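Local atomic coordinates of catechol 1,2-dioxygenase (Burkholderia vietnamiensis, PDB entry 5TD3), a protein that probably catalyses the intradiol cleavage of catechol by molecular oxygen, opening the aromatic ring to give cis,cis-muconate. Residues Pro233-Phe238 against Thr249-Ile254; Val146-Val151 against Asp294-Phe299. All blocks are in the same frame, centred on the assembly; numbering follows the deposited sequence.

Contact 1. Residues Pro233-Phe238 against Thr249-Ile254. With ZN (zinc ion), chain C.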
ATOM      1  N   PRO A 233      -7.679 -19.033 -15.018  1.00 20.89           N
ATOM      2  CA  PRO A 233      -7.887 -20.363 -15.598  1.00 18.89           C
ATOM      3  C   PRO A 233      -6.909 -21.355 -14.979  1.00 19.75           C
ATOM      4  O   PRO A 233      -5.904 -20.972 -14.373  1.00 21.78           O
ATOM      5  CB  PRO A 233      -7.594 -20.149 -17.088  1.00 21.14           C
ATOM      6  CG  PRO A 233      -6.575 -19.012 -17.082  1.00 19.15           C
ATOM      7  CD  PRO A 233      -7.052 -18.103 -15.982  1.00 25.22           C
ATOM      8  N   ALA A 234      -7.216 -22.644 -15.126  1.00 19.66           N
ATOM      9  CA  ALA A 234      -6.281 -23.662 -14.656  1.00 24.73           C
ATOM     10  C   ALA A 234      -4.952 -23.530 -15.390  1.00 26.45           C
ATOM     11  O   ALA A 234      -4.913 -23.297 -16.603  1.00 25.46           O
ATOM     12  CB  ALA A 234      -6.857 -25.067 -14.850  1.00 24.59           C
ATOM     13  N   HIS A 235      -3.854 -23.696 -14.654  1.00 25.64           N
ATOM     14  CA  HIS A 235      -2.530 -23.474 -15.222  1.00 21.15           C
ATOM     15  C   HIS A 235      -1.504 -24.207 -14.370  1.00 22.44           C
ATOM     16  O   HIS A 235      -1.794 -24.681 -13.271  1.00 19.09           O
ATOM     17  CB  HIS A 235      -2.203 -21.982 -15.271  1.00 21.58           C
ATOM     18  CG  HIS A 235      -2.249 -21.340 -13.920  1.00 20.80           C
ATOM     19  ND1 HIS A 235      -3.430 -20.973 -13.314  1.00 20.80           N
ATOM     20  CD2 HIS A 235      -1.264 -21.043 -13.035  1.00 23.57           C
ATOM     21  CE1 HIS A 235      -3.172 -20.463 -12.123  1.00 24.83           C
ATOM     22  NE2 HIS A 235      -1.865 -20.491 -11.932  1.00 22.81           N
ATOM     23  N   VAL A 236      -0.287 -24.276 -14.891  1.00 19.08           N
ATOM     24  CA  VAL A 236       0.838 -24.903 -14.216  1.00 21.57           C
ATOM     25  C   VAL A 236       2.013 -23.956 -14.349  1.00 20.52           C
ATOM     26  O   VAL A 236       2.265 -23.446 -15.446  1.00 22.26           O
ATOM     27  CB  VAL A 236       1.194 -26.271 -14.827  1.00 23.82           C
ATOM     28  CG1 VAL A 236       2.402 -26.857 -14.124  1.00 30.38           C
ATOM     29  CG2 VAL A 236       0.010 -27.239 -14.734  1.00 25.13           C
ATOM     30  N   HIS A 237       2.715 -23.702 -13.239  1.00 20.55           N
ATOM     31  CA  HIS A 237       3.885 -22.826 -13.231  1.00 20.19           C
ATOM     32  C   HIS A 237       5.166 -23.614 -13.456  1.00 20.70           C
ATOM     33  O   HIS A 237       5.296 -24.759 -13.004  1.00 22.59           O
ATOM     34  CB  HIS A 237       4.056 -22.091 -11.896  1.00 17.51           C
ATOM     35  CG  HIS A 237       2.919 -21.194 -11.523  1.00 18.92           C
ATOM     36  ND1 HIS A 237       2.903 -19.851 -11.830  1.00 21.91           N
ATOM     37  CD2 HIS A 237       1.790 -21.432 -10.810  1.00 17.85           C
ATOM     38  CE1 HIS A 237       1.789 -19.307 -11.364  1.00 20.25           C
ATOM     39  NE2 HIS A 237       1.101 -20.244 -10.733  1.00 21.85           N
ATOM     40  N   PHE A 238       6.151 -22.943 -14.068  1.00 19.24           N
ATOM     41  CA  PHE A 238       7.498 -23.478 -14.221  1.00 25.84           C
ATOM     42  C   PHE A 238       8.578 -22.417 -14.011  1.00 23.73           C
ATOM     43  O   PHE A 238       8.456 -21.274 -14.460  1.00 22.18           O
ATOM     44  CB  PHE A 238       7.716 -24.096 -15.613  1.00 23.57           C
ATOM     45  CG  PHE A 238       6.822 -25.252 -15.911  1.00 25.64           C
ATOM     46  CD1 PHE A 238       7.144 -26.525 -15.483  1.00 22.35           C
ATOM     47  CD2 PHE A 238       5.656 -25.069 -16.637  1.00 24.09           C
ATOM     48  CE1 PHE A 238       6.320 -27.596 -15.768  1.00 26.87           C
ATOM     49  CE2 PHE A 238       4.831 -26.147 -16.931  1.00 26.60           C
ATOM     50  CZ  PHE A 238       5.168 -27.410 -16.494  1.00 26.02           C
ATOM     51  N   THR A 249      11.037 -18.056 -16.394  1.00 18.02           N
ATOM     52  CA  THR A 249       9.803 -18.079 -15.615  1.00 17.26           C
ATOM     53  C   THR A 249       8.648 -18.165 -16.608  1.00 17.52           C
ATOM     54  O   THR A 249       8.506 -17.290 -17.467  1.00 18.81           O
ATOM     55  CB  THR A 249       9.653 -16.814 -14.762  1.00 18.50           C
ATOM     56  OG1 THR A 249      10.759 -16.690 -13.857  1.00 20.44           O
ATOM     57  CG2 THR A 249       8.316 -16.828 -13.974  1.00 17.64           C
ATOM     58  N   THR A 250       7.827 -19.208 -16.504  1.00 19.61           N
ATOM     59  CA  THR A 250       6.739 -19.357 -17.467  1.00 20.40           C
ATOM     60  C   THR A 250       5.621 -20.185 -16.844  1.00 20.88           C
ATOM     61  O   THR A 250       5.663 -20.546 -15.663  1.00 23.23           O
ATOM     62  CB  THR A 250       7.252 -19.963 -18.790  1.00 24.98           C
ATOM     63  OG1 THR A 250       6.249 -19.846 -19.807  1.00 23.02           O
ATOM     64  CG2 THR A 250       7.635 -21.446 -18.637  1.00 21.44           C
ATOM     65  N   GLN A 251       4.605 -20.456 -17.662  1.00 21.02           N
ATOM     66  CA  GLN A 251       3.489 -21.302 -17.279  0.51 21.00           C
ATOM     67  C   GLN A 251       2.900 -21.895 -18.546  1.00 21.47           C
ATOM     68  O   GLN A 251       3.279 -21.530 -19.661  1.00 23.16           O
ATOM     69  CB  GLN A 251       2.415 -20.514 -16.528  0.51 20.30           C
ATOM     70  CG  GLN A 251       1.372 -19.888 -17.447  0.51 19.99           C
ATOM     71  CD  GLN A 251       0.288 -19.145 -16.691  0.51 21.96           C
ATOM     72  OE1 GLN A 251      -0.800 -18.900 -17.213  0.51 22.17           O
ATOM     73  NE2 GLN A 251       0.580 -18.789 -15.451  0.51 22.40           N
ATOM     74  N   PHE A 252       1.971 -22.835 -18.381  1.00 20.25           N
ATOM     75  CA  PHE A 252       1.054 -23.063 -19.493  1.00 21.75           C
ATOM     76  C   PHE A 252      -0.359 -23.185 -18.940  1.00 27.17           C
ATOM     77  O   PHE A 252      -0.570 -23.499 -17.763  1.00 21.28           O
ATOM     78  CB  PHE A 252       1.442 -24.248 -20.408  1.00 26.79           C
ATOM     79  CG  PHE A 252       1.398 -25.603 -19.767  1.00 28.47           C
ATOM     80  CD1 PHE A 252       0.193 -26.200 -19.406  1.00 29.73           C
ATOM     81  CD2 PHE A 252       2.567 -26.329 -19.613  1.00 28.84           C
ATOM     82  CE1 PHE A 252       0.168 -27.464 -18.841  1.00 33.19           C
ATOM     83  CE2 PHE A 252       2.546 -27.595 -19.049  1.00 31.96           C
ATOM     84  CZ  PHE A 252       1.347 -28.163 -18.667  1.00 31.52           C
ATOM     85  N   ASN A 253      -1.328 -22.867 -19.785  1.00 22.17           N
ATOM     86  CA  ASN A 253      -2.721 -22.955 -19.395  1.00 25.16           C
ATOM     87  C   ASN A 253      -3.319 -24.258 -19.895  1.00 24.97           C
ATOM     88  O   ASN A 253      -2.926 -24.785 -20.937  1.00 27.28           O
ATOM     89  CB  ASN A 253      -3.501 -21.757 -19.932  1.00 22.60           C
ATOM     90  CG  ASN A 253      -3.172 -20.486 -19.181  1.00 27.84           C
ATOM     91  OD1 ASN A 253      -3.764 -20.198 -18.143  1.00 35.17           O
ATOM     92  ND2 ASN A 253      -2.196 -19.744 -19.676  1.00 39.74           N
ATOM     93  N   ILE A 254      -4.281 -24.775 -19.138  1.00 26.29           N
ATOM     94  CA  ILE A 254      -4.952 -26.010 -19.519  1.00 28.33           C
ATOM     95  C   ILE A 254      -5.927 -25.701 -20.644  1.00 29.97           C
ATOM     96  O   ILE A 254      -6.812 -24.852 -20.496  1.00 28.95           O
ATOM     97  CB  ILE A 254      -5.668 -26.643 -18.319  1.00 25.66           C
ATOM     98  CG1 ILE A 254      -4.655 -26.903 -17.202  1.00 28.62           C
ATOM     99  CG2 ILE A 254      -6.379 -27.934 -18.745  1.00 27.50           C
ATOM    100  CD1 ILE A 254      -3.528 -27.846 -17.610  1.00 29.31           C
TER
HETATM  101 ZN    ZN C 401      -0.773 -20.212 -10.189  1.00 21.18          ZN
HETATM  102  O   HOH W   1      -6.292 -22.535 -18.777  1.00 32.85           O
HETATM  103  O   HOH W   2       5.177 -18.904 -13.402  1.00 19.80           O
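His-235 lies directly across from Asn-253 in a non-hydrogen-bonded antiparallel pair, and its side chain passes the partner strand at CB and ends on the metal. His-235 CB sits 3.3 Å from Phe-252 O. With chi1 at 59°, CG is held between the backbone N and the carbonyl carbon, and the ring rises off the sheet on the same face as Gln-251. There His-235 CD2 comes 3.8 Å from NE2 of Gln-251, in one of two conformers of that residue, with ring and amide planes only 17° apart. On the other flank His-235 ND1 donates a nearly straight, in-plane hydrogen bond of 2.7 Å to Pro-233 O, which fixes the ring rotation and leaves His-235 NE2 to bind zinc at 2.1 Å. The two strands form a beta hairpin at one side of a mixed sheet, and alternation puts His-237 on the same face, where its NE2 reaches the zinc at 1.9 Å. Tyr-175 completes this site, which in intradiol dioxygenases normally holds ferric iron. A water accepts from His-237 ND1 at 2.9 Å and donates to Thr-250 O, so each ligand ring is oriented through its second nitrogen. The opposite face is largely apolar: Val-236 CB lies over one face of the Phe-252 ring, offset toward its rim, while CE2 of Phe-238 meets CE2 of Phe-252 obliquely at 3.4 Å.

Contact 2. Residues Val146-Val151 against Asp294-Phe299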
ATOM      1  N   VAL A 146      -0.015 -36.147 -16.784  1.00 29.50           N
ATOM      2  CA  VAL A 146       1.400 -36.353 -17.062  1.00 29.17           C
ATOM      3  C   VAL A 146       1.855 -35.207 -17.952  1.00 31.08           C
ATOM      4  O   VAL A 146       1.248 -34.959 -18.998  1.00 32.76           O
ATOM      5  CB  VAL A 146       1.662 -37.712 -17.739  1.00 36.60           C
ATOM      6  CG1 VAL A 146       3.146 -37.873 -18.053  1.00 34.85           C
ATOM      7  CG2 VAL A 146       1.160 -38.848 -16.868  1.00 33.90           C
ATOM      8  N   ILE A 147       2.897 -34.497 -17.526  1.00 28.89           N
ATOM      9  CA  ILE A 147       3.462 -33.383 -18.279  1.00 28.52           C
ATOM     10  C   ILE A 147       4.882 -33.774 -18.634  1.00 30.13           C
ATOM     11  O   ILE A 147       5.680 -34.085 -17.744  1.00 33.83           O
ATOM     12  CB  ILE A 147       3.453 -32.069 -17.482  1.00 27.24           C
ATOM     13  CG1 ILE A 147       2.077 -31.779 -16.868  1.00 29.63           C
ATOM     14  CG2 ILE A 147       3.859 -30.903 -18.376  1.00 24.92           C
ATOM     15  CD1 ILE A 147       2.092 -30.619 -15.866  1.00 28.52           C
ATOM     16  N   HIS A 148       5.207 -33.750 -19.924  1.00 29.93           N
ATOM     17  CA  HIS A 148       6.524 -34.196 -20.346  1.00 29.31           C
ATOM     18  C   HIS A 148       6.963 -33.409 -21.568  1.00 32.44           C
ATOM     19  O   HIS A 148       6.149 -32.844 -22.304  1.00 35.72           O
ATOM     20  CB  HIS A 148       6.531 -35.698 -20.651  1.00 36.71           C
ATOM     21  CG  HIS A 148       5.564 -36.095 -21.717  1.00 33.68           C
ATOM     22  ND1 HIS A 148       5.930 -36.250 -23.038  1.00 32.97           N
ATOM     23  CD2 HIS A 148       4.233 -36.335 -21.663  1.00 34.10           C
ATOM     24  CE1 HIS A 148       4.869 -36.596 -23.747  1.00 38.15           C
ATOM     25  NE2 HIS A 148       3.824 -36.649 -22.936  1.00 35.65           N
ATOM     26  N   GLY A 149       8.271 -33.405 -21.789  1.00 30.73           N
ATOM     27  CA  GLY A 149       8.830 -32.703 -22.930  1.00 30.12           C
ATOM     28  C   GLY A 149      10.342 -32.707 -22.845  1.00 30.12           C
ATOM     29  O   GLY A 149      10.930 -33.489 -22.097  1.00 32.32           O
ATOM     30  N   THR A 150      10.959 -31.830 -23.637  1.00 33.31           N
ATOM     31  CA  THR A 150      12.405 -31.684 -23.672  0.51 34.19           C
ATOM     32  C   THR A 150      12.784 -30.232 -23.422  1.00 39.64           C
ATOM     33  O   THR A 150      12.035 -29.311 -23.762  1.00 37.73           O
ATOM     34  CB  THR A 150      12.976 -32.146 -25.025  0.51 35.19           C
ATOM     35  OG1 THR A 150      12.375 -33.393 -25.396  0.51 36.34           O
ATOM     36  CG2 THR A 150      14.483 -32.325 -24.945  0.51 35.85           C
ATOM     37  N   VAL A 151      13.954 -30.036 -22.820  1.00 28.83           N
ATOM     38  CA  VAL A 151      14.549 -28.716 -22.655  1.00 27.93           C
ATOM     39  C   VAL A 151      15.629 -28.581 -23.719  1.00 28.81           C
ATOM     40  O   VAL A 151      16.494 -29.455 -23.841  1.00 29.83           O
ATOM     41  CB  VAL A 151      15.128 -28.523 -21.242  1.00 35.52           C
ATOM     42  CG1 VAL A 151      15.640 -27.088 -21.060  1.00 29.71           C
ATOM     43  CG2 VAL A 151      14.065 -28.829 -20.183  1.00 31.99           C
ATOM     44  N   ASP A 294      -2.615 -36.176 -20.858  1.00 38.51           N
ATOM     45  CA  ASP A 294      -1.209 -36.091 -21.213  1.00 37.32           C
ATOM     46  C   ASP A 294      -0.946 -34.786 -21.941  1.00 34.05           C
ATOM     47  O   ASP A 294      -1.705 -34.392 -22.838  1.00 34.49           O
ATOM     48  CB  ASP A 294      -0.786 -37.274 -22.078  1.00 43.26           C
ATOM     49  CG  ASP A 294       0.718 -37.372 -22.232  1.00 37.35           C
ATOM     50  OD1 ASP A 294       1.393 -37.767 -21.259  1.00 43.45           O
ATOM     51  OD2 ASP A 294       1.221 -37.103 -23.342  1.00 39.58           O
ATOM     52  N   ILE A 295       0.132 -34.118 -21.547  1.00 33.47           N
ATOM     53  CA  ILE A 295       0.517 -32.839 -22.123  1.00 35.31           C
ATOM     54  C   ILE A 295       1.991 -32.891 -22.481  1.00 32.43           C
ATOM     55  O   ILE A 295       2.839 -33.088 -21.604  1.00 37.55           O
ATOM     56  CB  ILE A 295       0.253 -31.672 -21.163  1.00 29.98           C
ATOM     57  CG1 ILE A 295      -1.248 -31.552 -20.885  1.00 29.76           C
ATOM     58  CG2 ILE A 295       0.824 -30.394 -21.752  1.00 35.46           C
ATOM     59  CD1 ILE A 295      -1.606 -30.423 -19.947  1.00 28.01           C
ATOM     60  N   THR A 296       2.296 -32.710 -23.759  1.00 33.67           N
ATOM     61  CA  THR A 296       3.667 -32.517 -24.199  1.00 33.79           C
ATOM     62  C   THR A 296       3.956 -31.022 -24.215  1.00 38.89           C
ATOM     63  O   THR A 296       3.216 -30.250 -24.832  1.00 32.65           O
ATOM     64  CB  THR A 296       3.886 -33.119 -25.590  1.00 44.15           C
ATOM     65  OG1 THR A 296       3.481 -34.499 -25.598  1.00 37.47           O
ATOM     66  CG2 THR A 296       5.355 -33.026 -25.975  1.00 36.56           C
ATOM     67  N   PHE A 297       5.027 -30.617 -23.542  1.00 31.41           N
ATOM     68  CA  PHE A 297       5.375 -29.201 -23.452  1.00 35.18           C
ATOM     69  C   PHE A 297       6.886 -29.073 -23.437  1.00 34.57           C
ATOM     70  O   PHE A 297       7.542 -29.588 -22.530  1.00 38.52           O
ATOM     71  CB  PHE A 297       4.765 -28.553 -22.210  1.00 31.71           C
ATOM     72  CG  PHE A 297       4.988 -27.061 -22.127  1.00 37.81           C
ATOM     73  CD1 PHE A 297       4.408 -26.203 -23.049  1.00 38.08           C
ATOM     74  CD2 PHE A 297       5.754 -26.519 -21.102  1.00 41.43           C
ATOM     75  CE1 PHE A 297       4.609 -24.834 -22.966  1.00 41.81           C
ATOM     76  CE2 PHE A 297       5.949 -25.151 -21.008  1.00 41.60           C
ATOM     77  CZ  PHE A 297       5.380 -24.309 -21.940  1.00 38.79           C
ATOM     78  N   ASP A 298       7.425 -28.407 -24.450  1.00 36.74           N
ATOM     79  CA  ASP A 298       8.858 -28.246 -24.621  1.00 31.30           C
ATOM     80  C   ASP A 298       9.298 -26.866 -24.145  1.00 42.12           C
ATOM     81  O   ASP A 298       8.546 -25.891 -24.233  1.00 41.89           O
ATOM     82  CB  ASP A 298       9.241 -28.440 -26.093  1.00 36.77           C
ATOM     83  CG  ASP A 298       8.953 -29.847 -26.589  1.00 46.39           C
ATOM     84  OD1 ASP A 298       9.075 -30.805 -25.785  1.00 40.60           O
ATOM     85  OD2 ASP A 298       8.601 -29.989 -27.783  1.00 45.27           O
ATOM     86  N   PHE A 299      10.509 -26.800 -23.599  1.00 29.93           N
ATOM     87  CA  PHE A 299      11.134 -25.544 -23.207  1.00 28.76           C
ATOM     88  C   PHE A 299      12.289 -25.227 -24.144  1.00 29.93           C
ATOM     89  O   PHE A 299      13.066 -26.114 -24.502  1.00 31.76           O
ATOM     90  CB  PHE A 299      11.678 -25.595 -21.781  1.00 28.31           C
ATOM     91  CG  PHE A 299      10.637 -25.843 -20.739  1.00 27.23           C
ATOM     92  CD1 PHE A 299       9.883 -24.798 -20.230  1.00 28.57           C
ATOM     93  CD2 PHE A 299      10.423 -27.125 -20.256  1.00 28.13           C
ATOM     94  CE1 PHE A 299       8.925 -25.029 -19.255  1.00 28.71           C
ATOM     95  CE2 PHE A 299       9.470 -27.371 -19.278  1.00 27.26           C
ATOM     96  CZ  PHE A 299       8.717 -26.318 -18.777  1.00 29.46           C
TER
HETATM   97  O   HOH W   3       9.542 -33.515 -26.414  1.00 51.29           O
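Asp-294 OD2 is gripped by two groups: His-148 NE2 donates to it at 2.7 Å from across the strands, and Lys-279 forms a salt bridge with it. This oxygen lies in the imidazole plane and is met on its syn side, the nitrogen somewhat out of the carboxylate plane; ring and carboxylate are 32° apart. This is possible because the histidine CG stands between its backbone N and carbonyl carbon (chi1 59°), turning the ring back toward Asp-294, while Thr-296 CA lies over one ring face and Thr-296 OG1 comes 3.1 Å from His-148 CE1. The strands are parallel neighbours in the mixed sheet that packs against the metal-binding one, joined by bonds such as Phe-297 N to His-148 O at 2.8 Å. At Phe-297 and Asp-298 the second strand is interrupted, and Asp-298 OD1 stands in for a backbone acceptor, taking Thr-150 N at 3.0 Å. Phe-297 O instead bonds to Tyr-201; Gly-149 CA lies 3.4 Å from Phe-297 O, where a side chain would collide with that oxygen. Regular pairing resumes as Phe-299 N meets Thr-150 O, and beta-branched Val-151 packs its CG2 on Phe-299 CD2. With lysine and imidazole N-H sharing one oxygen, the Asp-294 carboxylate probably remains ionised despite its burial.

After an N-terminal helical region the chain lays down 146-151, central in one mixed sheet, then passes between the two sheets, with 200-206 back beside 144-152, before 233-238 enters the other sheet. After ten intervening residues, which include the ends of both strands and the turn, 249-254 returns beside it. Contact 1 thus closes a short hairpin. Only later does 294-299 come back to its partner, so contact 2 closes a loop of 142 residues that contains contact 1 entirely, together with Tyr-175. The two sheets pack face to face: Phe-252 and Phe-297 meet edge-to-face, as do Phe-238 and Phe-299, and Ile-147 and Ile-295 also touch Phe-252. The zinc lies on the far face of the hairpin, away from this shared core.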